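Local coordinates for tylactone synthase starter module and modules 1 & 2 (Streptomyces fradiae, PDB 2Z5L), which probably reduces the beta-keto group of a growing polyketide chain with NADPH, as the first ketoreductase of tylosin biosynthesis, at residues S71-S76 / A216-A221; A276-A281 / A460-L465; S391-W396 / G402-A407; R417-G422 / G469-C474. All blocks are in the same frame, centred on the assembly; numbering follows the deposited sequence.

Contact 1: S71-S76 / A216-A221; sequences SERGAS and ALELAA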
loop_
_atom_site.group_PDB
_atom_site.type_symbol
_atom_site.label_atom_id
_atom_site.label_comp_id
_atom_site.label_asym_id
_atom_site.label_seq_id
_atom_site.Cartn_x
_atom_site.Cartn_y
_atom_site.Cartn_z
ATOM N N SER A 71 16.284 18.329 21.134
ATOM C CA SER A 71 17.125 18.603 22.296
ATOM C C SER A 71 16.314 19.260 23.408
ATOM O O SER A 71 16.495 18.948 24.586
ATOM C CB SER A 71 18.295 19.513 21.913
ATOM O OG SER A 71 19.222 18.835 21.082
ATOM N N GLU A 72 15.426 20.172 23.034
ATOM C CA GLU A 72 14.599 20.839 24.024
ATOM C C GLU A 72 13.641 19.843 24.662
ATOM O O GLU A 72 12.696 20.235 25.344
ATOM C CB GLU A 72 13.799 21.971 23.387
ATOM C CG GLU A 72 14.647 23.089 22.814
ATOM C CD GLU A 72 13.804 24.247 22.323
ATOM O OE1 GLU A 72 12.918 24.020 21.471
ATOM O OE2 GLU A 72 14.025 25.384 22.794
ATOM N N ARG A 73 13.884 18.555 24.436
ATOM C CA ARG A 73 13.036 17.507 24.996
ATOM C C ARG A 73 13.868 16.446 25.690
ATOM O O ARG A 73 13.392 15.341 25.960
ATOM C CB ARG A 73 12.191 16.868 23.899
ATOM C CG ARG A 73 11.132 17.793 23.356
ATOM C CD ARG A 73 10.403 17.162 22.201
ATOM N NE ARG A 73 9.152 17.858 21.937
ATOM C CZ ARG A 73 8.075 17.767 22.708
ATOM N NH1 ARG A 73 8.097 17.001 23.791
ATOM N NH2 ARG A 73 6.981 18.449 22.399
ATOM N N GLY A 74 15.113 16.803 25.981
ATOM C CA GLY A 74 16.013 15.881 26.645
ATOM C C GLY A 74 16.576 14.874 25.666
ATOM O O GLY A 74 16.696 13.687 25.970
ATOM N N ALA A 75 16.919 15.347 24.473
ATOM C CA ALA A 75 17.474 14.461 23.467
ATOM C C ALA A 75 18.875 14.890 23.083
ATOM O O ALA A 75 19.162 16.079 22.958
ATOM C CB ALA A 75 16.578 14.434 22.245
ATOM N N SER A 76 19.752 13.909 22.924
ATOM C CA SER A 76 21.129 14.163 22.526
ATOM C C SER A 76 21.202 13.804 21.045
ATOM O O SER A 76 21.296 12.630 20.683
ATOM C CB SER A 76 22.075 13.285 23.342
ATOM O OG SER A 76 23.420 13.680 23.145
ATOM N N ALA A 216 5.150 22.804 13.772
ATOM C CA ALA A 216 5.142 21.588 12.972
ATOM C C ALA A 216 6.216 20.650 13.501
ATOM O O ALA A 216 5.924 19.533 13.926
ATOM C CB ALA A 216 5.412 21.927 11.513
ATOM N N LEU A 217 7.464 21.111 13.477
ATOM C CA LEU A 217 8.565 20.300 13.973
ATOM C C LEU A 217 8.327 19.959 15.439
ATOM O O LEU A 217 8.671 18.872 15.896
ATOM C CB LEU A 217 9.886 21.046 13.827
ATOM C CG LEU A 217 10.333 21.343 12.400
ATOM C CD1 LEU A 217 11.631 22.117 12.453
ATOM C CD2 LEU A 217 10.509 20.038 11.616
ATOM N N GLU A 218 7.724 20.893 16.167
ATOM C CA GLU A 218 7.438 20.693 17.581
ATOM C C GLU A 218 6.533 19.486 17.767
ATOM O O GLU A 218 6.868 18.558 18.510
ATOM C CB GLU A 218 6.767 21.935 18.168
ATOM C CG GLU A 218 7.544 22.594 19.302
ATOM C CD GLU A 218 7.751 21.669 20.493
ATOM O OE1 GLU A 218 8.529 20.694 20.368
ATOM O OE2 GLU A 218 7.128 21.915 21.555
ATOM N N LEU A 219 5.386 19.502 17.092
ATOM C CA LEU A 219 4.428 18.400 17.177
ATOM C C LEU A 219 5.124 17.077 16.852
ATOM O O LEU A 219 4.918 16.066 17.535
ATOM C CB LEU A 219 3.262 18.630 16.202
ATOM C CG LEU A 219 2.377 19.866 16.399
ATOM C CD1 LEU A 219 1.382 19.985 15.247
ATOM C CD2 LEU A 219 1.645 19.774 17.720
ATOM N N ALA A 220 5.955 17.102 15.812
ATOM C CA ALA A 220 6.694 15.922 15.374
ATOM C C ALA A 220 7.449 15.288 16.533
ATOM O O ALA A 220 7.343 14.090 16.781
ATOM C CB ALA A 220 7.669 16.305 14.268
ATOM N N ALA A 221 8.215 16.107 17.242
ATOM C CA ALA A 221 8.989 15.637 18.380
ATOM C C ALA A 221 8.073 15.031 19.427
ATOM O O ALA A 221 8.424 14.045 20.078
ATOM C CB ALA A 221 9.775 16.788 18.986
#

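Contact 2: A276-A281 / A460-L465; sequences ARRLAA and AVDALL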
loop_
_atom_site.group_PDB
_atom_site.type_symbol
_atom_site.label_atom_id
_atom_site.label_comp_id
_atom_site.label_asym_id
_atom_site.label_seq_id
_atom_site.Cartn_x
_atom_site.Cartn_y
_atom_site.Cartn_z
ATOM N N ALA A 276 -13.707 -11.560 -15.889
ATOM C CA ALA A 276 -14.098 -11.607 -17.288
ATOM C C ALA A 276 -15.452 -12.296 -17.511
ATOM O O ALA A 276 -16.336 -11.721 -18.138
ATOM C CB ALA A 276 -13.004 -12.287 -18.105
ATOM N N ARG A 277 -15.628 -13.513 -17.001
ATOM C CA ARG A 277 -16.898 -14.202 -17.176
ATOM C C ARG A 277 -18.081 -13.384 -16.673
ATOM O O ARG A 277 -19.155 -13.397 -17.268
ATOM C CB ARG A 277 -16.879 -15.555 -16.459
ATOM C CG ARG A 277 -15.944 -16.585 -17.072
ATOM C CD ARG A 277 -15.945 -17.888 -16.255
ATOM N NE ARG A 277 -15.025 -18.894 -16.754
ATOM C CZ ARG A 277 -15.286 -19.732 -17.756
ATOM N NH1 ARG A 277 -16.456 -19.690 -18.383
ATOM N NH2 ARG A 277 -14.378 -20.629 -18.127
ATOM N N ARG A 278 -17.892 -12.677 -15.565
ATOM C CA ARG A 278 -18.962 -11.861 -14.995
ATOM C C ARG A 278 -19.287 -10.630 -15.839
ATOM O O ARG A 278 -20.458 -10.291 -16.021
ATOM C CB ARG A 278 -18.585 -11.435 -13.575
ATOM C CG ARG A 278 -18.827 -12.534 -12.535
ATOM C CD ARG A 278 -20.334 -12.720 -12.291
ATOM N NE ARG A 278 -20.980 -11.534 -11.717
ATOM C CZ ARG A 278 -20.928 -11.172 -10.433
ATOM N NH1 ARG A 278 -20.249 -11.899 -9.555
ATOM N NH2 ARG A 278 -21.594 -10.099 -10.020
ATOM N N LEU A 279 -18.247 -9.967 -16.336
ATOM C CA LEU A 279 -18.419 -8.781 -17.162
ATOM C C LEU A 279 -19.063 -9.138 -18.493
ATOM O O LEU A 279 -20.074 -8.550 -18.892
ATOM C CB LEU A 279 -17.064 -8.105 -17.375
ATOM C CG LEU A 279 -16.503 -7.603 -16.037
ATOM C CD1 LEU A 279 -15.280 -6.732 -16.254
ATOM C CD2 LEU A 279 -17.617 -6.821 -15.303
ATOM N N ALA A 280 -18.469 -10.113 -19.174
ATOM C CA ALA A 280 -18.961 -10.587 -20.467
ATOM C C ALA A 280 -20.410 -11.028 -20.369
ATOM O O ALA A 280 -21.207 -10.807 -21.293
ATOM C CB ALA A 280 -18.120 -11.740 -20.942
ATOM N N ALA A 281 -20.744 -11.654 -19.240
ATOM C CA ALA A 281 -22.092 -12.133 -19.017
ATOM C C ALA A 281 -23.049 -11.022 -18.628
ATOM O O ALA A 281 -24.264 -11.217 -18.657
ATOM C CB ALA A 281 -22.091 -13.222 -17.955
ATOM N N ALA A 460 -17.334 -11.293 -3.610
ATOM C CA ALA A 460 -16.257 -10.316 -3.741
ATOM C C ALA A 460 -16.500 -9.439 -4.969
ATOM O O ALA A 460 -16.332 -8.214 -4.923
ATOM C CB ALA A 460 -14.903 -11.032 -3.838
ATOM N N VAL A 461 -16.901 -10.065 -6.072
ATOM C CA VAL A 461 -17.193 -9.317 -7.297
ATOM C C VAL A 461 -18.378 -8.376 -7.084
ATOM O O VAL A 461 -18.380 -7.251 -7.592
ATOM C CB VAL A 461 -17.490 -10.265 -8.491
ATOM C CG1 VAL A 461 -18.045 -9.462 -9.684
ATOM C CG2 VAL A 461 -16.215 -10.971 -8.899
ATOM N N ASP A 462 -19.390 -8.829 -6.341
ATOM C CA ASP A 462 -20.549 -7.972 -6.063
ATOM C C ASP A 462 -20.086 -6.738 -5.303
ATOM O O ASP A 462 -20.514 -5.615 -5.588
ATOM C CB ASP A 462 -21.604 -8.696 -5.214
ATOM C CG ASP A 462 -22.231 -9.886 -5.934
ATOM O OD1 ASP A 462 -22.348 -9.842 -7.188
ATOM O OD2 ASP A 462 -22.623 -10.853 -5.240
ATOM N N ALA A 463 -19.211 -6.966 -4.326
ATOM C CA ALA A 463 -18.672 -5.890 -3.508
ATOM C C ALA A 463 -17.957 -4.889 -4.406
ATOM O O ALA A 463 -18.000 -3.673 -4.170
ATOM C CB ALA A 463 -17.717 -6.455 -2.477
ATOM N N LEU A 464 -17.308 -5.401 -5.448
ATOM C CA LEU A 464 -16.597 -4.545 -6.393
ATOM C C LEU A 464 -17.614 -3.681 -7.124
ATOM O O LEU A 464 -17.520 -2.451 -7.133
ATOM C CB LEU A 464 -15.826 -5.392 -7.413
ATOM C CG LEU A 464 -15.135 -4.632 -8.553
ATOM C CD1 LEU A 464 -14.153 -3.642 -7.980
ATOM C CD2 LEU A 464 -14.429 -5.616 -9.481
ATOM N N LEU A 465 -18.591 -4.343 -7.736
ATOM C CA LEU A 465 -19.637 -3.639 -8.461
ATOM C C LEU A 465 -20.358 -2.665 -7.525
ATOM O O LEU A 465 -20.757 -1.567 -7.933
ATOM C CB LEU A 465 -20.626 -4.642 -9.066
ATOM C CG LEU A 465 -19.983 -5.617 -10.069
ATOM C CD1 LEU A 465 -21.061 -6.449 -10.748
ATOM C CD2 LEU A 465 -19.187 -4.834 -11.108
#

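Contact 3: S391-W396 / G402-A407; sequences SVTGTW and GAYAAA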
loop_
_atom_site.group_PDB
_atom_site.type_symbol
_atom_site.label_atom_id
_atom_site.label_comp_id
_atom_site.label_asym_id
_atom_site.label_seq_id
_atom_site.Cartn_x
_atom_site.Cartn_y
_atom_site.Cartn_z
ATOM N N SER A 391 -4.508 -4.622 -2.099
ATOM C CA SER A 391 -4.509 -5.644 -1.061
ATOM C C SER A 391 -4.559 -4.941 0.296
ATOM O O SER A 391 -4.022 -3.840 0.456
ATOM C CB SER A 391 -3.230 -6.484 -1.153
ATOM O OG SER A 391 -3.161 -7.412 -0.081
ATOM N N VAL A 392 -5.192 -5.589 1.268
ATOM C CA VAL A 392 -5.304 -5.041 2.619
ATOM C C VAL A 392 -3.907 -4.972 3.248
ATOM O O VAL A 392 -3.683 -4.262 4.235
ATOM C CB VAL A 392 -6.218 -5.922 3.505
ATOM C CG1 VAL A 392 -5.545 -7.249 3.773
ATOM C CG2 VAL A 392 -6.546 -5.199 4.805
ATOM N N THR A 393 -2.966 -5.703 2.657
ATOM C CA THR A 393 -1.599 -5.712 3.150
ATOM C C THR A 393 -0.992 -4.315 3.072
ATOM O O THR A 393 -0.148 -3.949 3.893
ATOM C CB THR A 393 -0.720 -6.677 2.344
ATOM O OG1 THR A 393 -0.718 -6.278 0.969
ATOM C CG2 THR A 393 -1.257 -8.113 2.464
ATOM N N GLY A 394 -1.429 -3.543 2.079
ATOM C CA GLY A 394 -0.923 -2.197 1.899
ATOM C C GLY A 394 -1.742 -1.137 2.609
ATOM O O GLY A 394 -1.451 0.054 2.460
ATOM N N THR A 395 -2.767 -1.540 3.358
ATOM C CA THR A 395 -3.599 -0.570 4.083
ATOM C C THR A 395 -3.589 -0.832 5.589
ATOM O O THR A 395 -3.625 0.107 6.374
ATOM C CB THR A 395 -5.077 -0.584 3.609
ATOM O OG1 THR A 395 -5.129 -0.477 2.182
ATOM C CG2 THR A 395 -5.835 0.593 4.222
ATOM N N TRP A 396 -3.566 -2.102 5.988
ATOM C CA TRP A 396 -3.519 -2.434 7.406
ATOM C C TRP A 396 -2.135 -2.910 7.784
ATOM O O TRP A 396 -1.621 -2.578 8.847
ATOM C CB TRP A 396 -4.518 -3.535 7.764
ATOM C CG TRP A 396 -5.947 -3.129 7.643
ATOM C CD1 TRP A 396 -6.428 -1.885 7.343
ATOM C CD2 TRP A 396 -7.090 -3.973 7.800
ATOM N NE1 TRP A 396 -7.801 -1.903 7.296
ATOM C CE2 TRP A 396 -8.233 -3.174 7.573
ATOM C CE3 TRP A 396 -7.258 -5.327 8.108
ATOM C CZ2 TRP A 396 -9.529 -3.685 7.646
ATOM C CZ3 TRP A 396 -8.547 -5.837 8.180
ATOM C CH2 TRP A 396 -9.668 -5.015 7.947
ATOM N N GLY A 402 6.351 -6.982 2.953
ATOM C CA GLY A 402 6.722 -5.575 2.915
ATOM C C GLY A 402 6.769 -5.012 1.503
ATOM O O GLY A 402 6.336 -3.888 1.259
ATOM N N ALA A 403 7.276 -5.794 0.559
ATOM C CA ALA A 403 7.391 -5.308 -0.809
ATOM C C ALA A 403 6.011 -5.258 -1.418
ATOM O O ALA A 403 5.695 -4.382 -2.227
ATOM C CB ALA A 403 8.309 -6.232 -1.623
ATOM N N TYR A 404 5.169 -6.201 -1.022
ATOM C CA TYR A 404 3.807 -6.243 -1.543
ATOM C C TYR A 404 2.962 -5.085 -0.990
ATOM O O TYR A 404 2.093 -4.534 -1.682
ATOM C CB TYR A 404 3.159 -7.586 -1.194
ATOM C CG TYR A 404 1.926 -7.902 -2.003
ATOM C CD1 TYR A 404 1.992 -7.997 -3.398
ATOM C CD2 TYR A 404 0.707 -8.182 -1.377
ATOM C CE1 TYR A 404 0.887 -8.372 -4.145
ATOM C CE2 TYR A 404 -0.404 -8.558 -2.114
ATOM C CZ TYR A 404 -0.307 -8.655 -3.499
ATOM O OH TYR A 404 -1.384 -9.067 -4.243
ATOM N N ALA A 405 3.209 -4.731 0.268
ATOM C CA ALA A 405 2.473 -3.635 0.892
ATOM C C ALA A 405 2.883 -2.294 0.314
ATOM O O ALA A 405 2.048 -1.384 0.186
ATOM C CB ALA A 405 2.680 -3.637 2.394
ATOM N N ALA A 406 4.163 -2.157 -0.028
ATOM C CA ALA A 406 4.603 -0.897 -0.607
ATOM C C ALA A 406 3.881 -0.728 -1.944
ATOM O O ALA A 406 3.275 0.314 -2.202
ATOM C CB ALA A 406 6.120 -0.889 -0.807
ATOM N N ALA A 407 3.903 -1.778 -2.761
ATOM C CA ALA A 407 3.286 -1.744 -4.087
ATOM C C ALA A 407 1.785 -1.455 -4.066
ATOM O O ALA A 407 1.288 -0.624 -4.828
ATOM C CB ALA A 407 3.550 -3.059 -4.814
#

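Contact 4: R417-G422 / G469-C474; sequences RRRAAG and GRNDVC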
loop_
_atom_site.group_PDB
_atom_site.type_symbol
_atom_site.label_atom_id
_atom_site.label_comp_id
_atom_site.label_asym_id
_atom_site.label_seq_id
_atom_site.Cartn_x
_atom_site.Cartn_y
_atom_site.Cartn_z
ATOM N N ARG A 417 -4.770 10.424 -6.403
ATOM C CA ARG A 417 -4.275 11.465 -7.277
ATOM C C ARG A 417 -5.095 11.593 -8.554
ATOM O O ARG A 417 -5.290 12.701 -9.065
ATOM C CB ARG A 417 -2.806 11.233 -7.624
ATOM C CG ARG A 417 -1.872 11.370 -6.429
ATOM C CD ARG A 417 -0.441 11.526 -6.890
ATOM N NE ARG A 417 -0.021 10.441 -7.778
ATOM C CZ ARG A 417 0.302 9.216 -7.363
ATOM N NH1 ARG A 417 0.254 8.916 -6.072
ATOM N NH2 ARG A 417 0.692 8.295 -8.233
ATOM N N ARG A 418 -5.577 10.468 -9.071
ATOM C CA ARG A 418 -6.373 10.482 -10.304
ATOM C C ARG A 418 -7.707 11.197 -10.150
ATOM O O ARG A 418 -8.029 12.100 -10.919
ATOM C CB ARG A 418 -6.644 9.055 -10.799
ATOM C CG ARG A 418 -5.553 8.468 -11.668
ATOM C CD ARG A 418 -5.949 7.082 -12.165
ATOM N NE ARG A 418 -7.078 7.115 -13.097
ATOM C CZ ARG A 418 -6.978 7.409 -14.391
ATOM N NH1 ARG A 418 -5.799 7.700 -14.920
ATOM N NH2 ARG A 418 -8.062 7.410 -15.161
ATOM N N ARG A 419 -8.479 10.772 -9.159
ATOM C CA ARG A 419 -9.781 11.352 -8.918
ATOM C C ARG A 419 -9.677 12.848 -8.660
ATOM O O ARG A 419 -10.319 13.640 -9.344
ATOM C CB ARG A 419 -10.447 10.634 -7.747
ATOM C CG ARG A 419 -10.852 9.204 -8.082
ATOM C CD ARG A 419 -12.102 9.178 -8.949
ATOM N NE ARG A 419 -13.286 9.484 -8.144
ATOM C CZ ARG A 419 -13.933 8.596 -7.400
ATOM N NH1 ARG A 419 -13.529 7.331 -7.363
ATOM N NH2 ARG A 419 -14.960 8.985 -6.659
ATOM N N ALA A 420 -8.852 13.235 -7.692
ATOM C CA ALA A 420 -8.682 14.644 -7.366
ATOM C C ALA A 420 -8.218 15.445 -8.577
ATOM O O ALA A 420 -8.193 16.677 -8.549
ATOM C CB ALA A 420 -7.693 14.799 -6.213
ATOM N N ALA A 421 -7.870 14.742 -9.646
ATOM C CA ALA A 421 -7.416 15.382 -10.878
ATOM C C ALA A 421 -8.497 15.328 -11.961
ATOM O O ALA A 421 -8.263 15.706 -13.112
ATOM C CB ALA A 421 -6.146 14.699 -11.377
ATOM N N GLY A 422 -9.679 14.843 -11.592
ATOM C CA GLY A 422 -10.760 14.758 -12.555
ATOM C C GLY A 422 -10.691 13.537 -13.459
ATOM O O GLY A 422 -11.316 13.508 -14.520
ATOM N N GLY A 469 -20.343 1.392 -7.720
ATOM C CA GLY A 469 -21.590 2.131 -7.790
ATOM C C GLY A 469 -21.469 3.393 -6.944
ATOM O O GLY A 469 -21.785 4.484 -7.403
ATOM N N ARG A 470 -21.003 3.235 -5.706
ATOM C CA ARG A 470 -20.839 4.357 -4.791
ATOM C C ARG A 470 -19.813 5.348 -5.328
ATOM O O ARG A 470 -19.727 6.491 -4.864
ATOM C CB ARG A 470 -20.362 3.869 -3.425
ATOM C CG ARG A 470 -21.357 3.015 -2.667
ATOM C CD ARG A 470 -20.784 2.670 -1.309
ATOM N NE ARG A 470 -20.193 3.851 -0.669
ATOM C CZ ARG A 470 -20.893 4.810 -0.064
ATOM N NH1 ARG A 470 -22.217 4.727 -0.006
ATOM N NH2 ARG A 470 -20.272 5.851 0.481
ATOM N N ASN A 471 -19.043 4.884 -6.305
ATOM C CA ASN A 471 -17.977 5.643 -6.932
ATOM C C ASN A 471 -16.853 5.884 -5.928
ATOM O O ASN A 471 -16.306 6.981 -5.853
ATOM C CB ASN A 471 -18.478 6.983 -7.463
ATOM C CG ASN A 471 -17.942 7.285 -8.849
ATOM O OD1 ASN A 471 -16.924 7.980 -8.997
ATOM N ND2 ASN A 471 -18.629 6.785 -9.875
ATOM N N ASP A 472 -16.520 4.858 -5.154
ATOM C CA ASP A 472 -15.460 4.969 -4.166
ATOM C C ASP A 472 -14.113 5.294 -4.805
ATOM O O ASP A 472 -13.894 5.041 -5.993
ATOM C CB ASP A 472 -15.296 3.657 -3.384
ATOM C CG ASP A 472 -16.518 3.283 -2.585
ATOM O OD1 ASP A 472 -16.986 4.100 -1.759
ATOM O OD2 ASP A 472 -17.002 2.147 -2.770
ATOM N N VAL A 473 -13.220 5.864 -3.996
ATOM C CA VAL A 473 -11.865 6.187 -4.423
ATOM C C VAL A 473 -11.004 5.061 -3.854
ATOM O O VAL A 473 -10.304 4.369 -4.592
ATOM C CB VAL A 473 -11.409 7.560 -3.869
ATOM C CG1 VAL A 473 -9.916 7.758 -4.114
ATOM C CG2 VAL A 473 -12.195 8.681 -4.568
ATOM N N CYS A 474 -11.066 4.867 -2.542
ATOM C CA CYS A 474 -10.330 3.782 -1.906
ATOM C C CYS A 474 -11.217 3.194 -0.837
ATOM O O CYS A 474 -11.858 3.915 -0.072
ATOM C CB CYS A 474 -9.015 4.256 -1.265
ATOM S SG CYS A 474 -7.653 4.522 -2.422
#

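Contact 1: S71-S76 / A216-A221
R73 reaches from the loop after helix 60-71 to E218 and A221, two residues one turn apart on helix 214-224. Its CB is directed at that helix, and a chi1 of -69° sets CG beside the backbone N. From CG to NE the chain then runs extended, so that its polar end arrives at helix 214-224. R73 CD is the first atom to touch, 3.3 Å from A221 CB. R73 NE follows, 3.2 Å from A221 CB, and points its N-H at the carboxylate of E218. That bond is weak, with R73 NE and E218 OE1 3.3 Å apart and an angle of 143° at the hydrogen. Both helices belong to the N-terminal part of the chain, which in ketoreductases of this kind is a truncated Rossmann-like subdomain. Here L217, E218 and A221 also rest on V69 of helix 60-71, and G74, whose phi is positive, turns the chain away towards strand 80-81. Farther along, one face of the R73 guanidinium has A221 C above it, 3.9 Å from the plane and displaced towards the rim. R73 NH2 gives a second weak bond to E218 OE1, at 3.4 Å. NE and NH2 therefore fork around one carboxylate oxygen, at the guanidinium edge. The E218 side chain, bent at chi2, crosses the arginine obliquely with its carboxylate turned 31° from the guanidinium plane.

Contact 2: A276-A281 / A460-L465
R278 reaches from helix 270-281 to helix 457-470 and meets V461, D462 and L465 with its guanidinium. The bond that carries the contact runs from NH2 of R278 to OD1 of D462, 2.9 Å long with an angle of 150° at the hydrogen, and is part of a salt bridge. The oxygen sits at the guanidinium edge, slightly tilted from its plane, and is approached nearly along its own C-O axis; the carboxylate itself is turned 59° from the guanidinium. V461 comes from the opposite direction and lays CG1 over one face of the group, 3.3 Å from NH1 of R278. L465 adds a methyl, its CD1 lying 3.8 Å from R278 NH2. The arginine is bent at both chi2 and chi3, which curls its chain before the charged end turns to the second helix. Beyond this first shell, E282, just past helix 270-281, takes NE in another salt bridge, while D458, one turn before D462, forms only a long, weak ion pair with NH1. The axes of segments 276-281 and 460-465 approach to 11.7 Å and cross at -55°, a spacing that the long arginine bridges. Both helices lie on strands of the ketoreductase Rossmann fold: A276 and L279 pack on strand 261-265, A460 and L464 on strand 426-430, while A276 and R277 also touch helix 300-308.

Contact 3: S391-W396 / G402-A407
S391 and Y404 both carry their side chains anti to the backbone N, with chi1 of 175° and -163°, and this brings the serine CB and OG to the CE2 corner of the tyrosine ring. S391 OG lies 3.6 Å from Y404 CE2. T393, by contrast, holds OG1 between its backbone N and carbonyl carbon (chi1 59°), a choice that turns the hydroxyl both to the ring and to the serine. T393 OG1 approaches Y404 CD2 to 3.3 Å, and the same oxygen shares a hydrogen bond of 2.9 Å with S391 OG. The two hydroxyls are thereby tied to each other beside CD2 and CE2 of the ring, each meeting it obliquely. Next to them the backbones come near: the CA atoms of G394 and A405 are only 3.8 Å apart. G394 CA touches A405 O at 3.5 Å, a closeness possible at a residue without a side chain, and A405 CB presses on T393 O at 3.2 Å. This seats the short 3-10 segment 392-394 directly on the first turns of helix 402-419. Both S391 and T393 also touch N408 of that helix, one turn beyond Y404. A serine at the end of a Rossmann strand, facing a tyrosine four residues before an asparagine on the next helix, is consistent with three members of the Ser-Tyr-Lys-Asn tetrad of polyketide ketoreductases, short-chain dehydrogenase/reductase enzymes.

Contact 4: R417-G422 / G469-C474
R419 and V473, with CA atoms 7.2 Å apart, lie where two helix ends approach: helix 402-419 finishes in a Schellman motif closed by G422, and helix 457-470 in another closed by N471, both with positive phi. R419 bends at chi2 and chi3 and delivers its guanidinium edge-on to the carbonyls that follow the second helix. R419 NH1 bonds to D472 O at 2.7 Å, close to the guanidinium plane but well above the carbonyl plane, 59° out of it. NH2 points at N471 O more nearly in line, at an angle of 154°; the modelled distance is short, so its exact length is doubtful. NH1 also gives a weak bond to N471 O. The flat group is sandwiched as well: V473 CG2 stands over the centre of one face, 3.3 Å from R419 CZ, while N471 OD1 sits above the opposite face, offset to the rim and not hydrogen-bonded. NH1 bonds in addition to A425 O, just before strand 426-430. The arginine thus binds the carbonyls just beyond the Schellman-terminated end of helix 457-470, where the chain passes into strand 474-477 of the Rossmann fold.

How the contacts relate
Contact 1 stands apart, in the N-terminal subdomain; its centre is about 51 Å from that of contact 2, on the other side of the chain's centre. It closes before the other three open. Those three belong to the Rossmann fold of the ketoreductase and are linked by two helices: 402-419 carries contact 3 at its start and contact 4 at its end, and 457-470 joins contact 4 to contact 2. Contact 3 is nested within the loop closed by contact 2, whereas contacts 2 and 4 interleave. Contacts 2 and 4, centred 20 to 24 Å from contact 3, join helices and helix ends farther from the chain's centre; contact 3 lies about 4 Å from it, at the probable catalytic site.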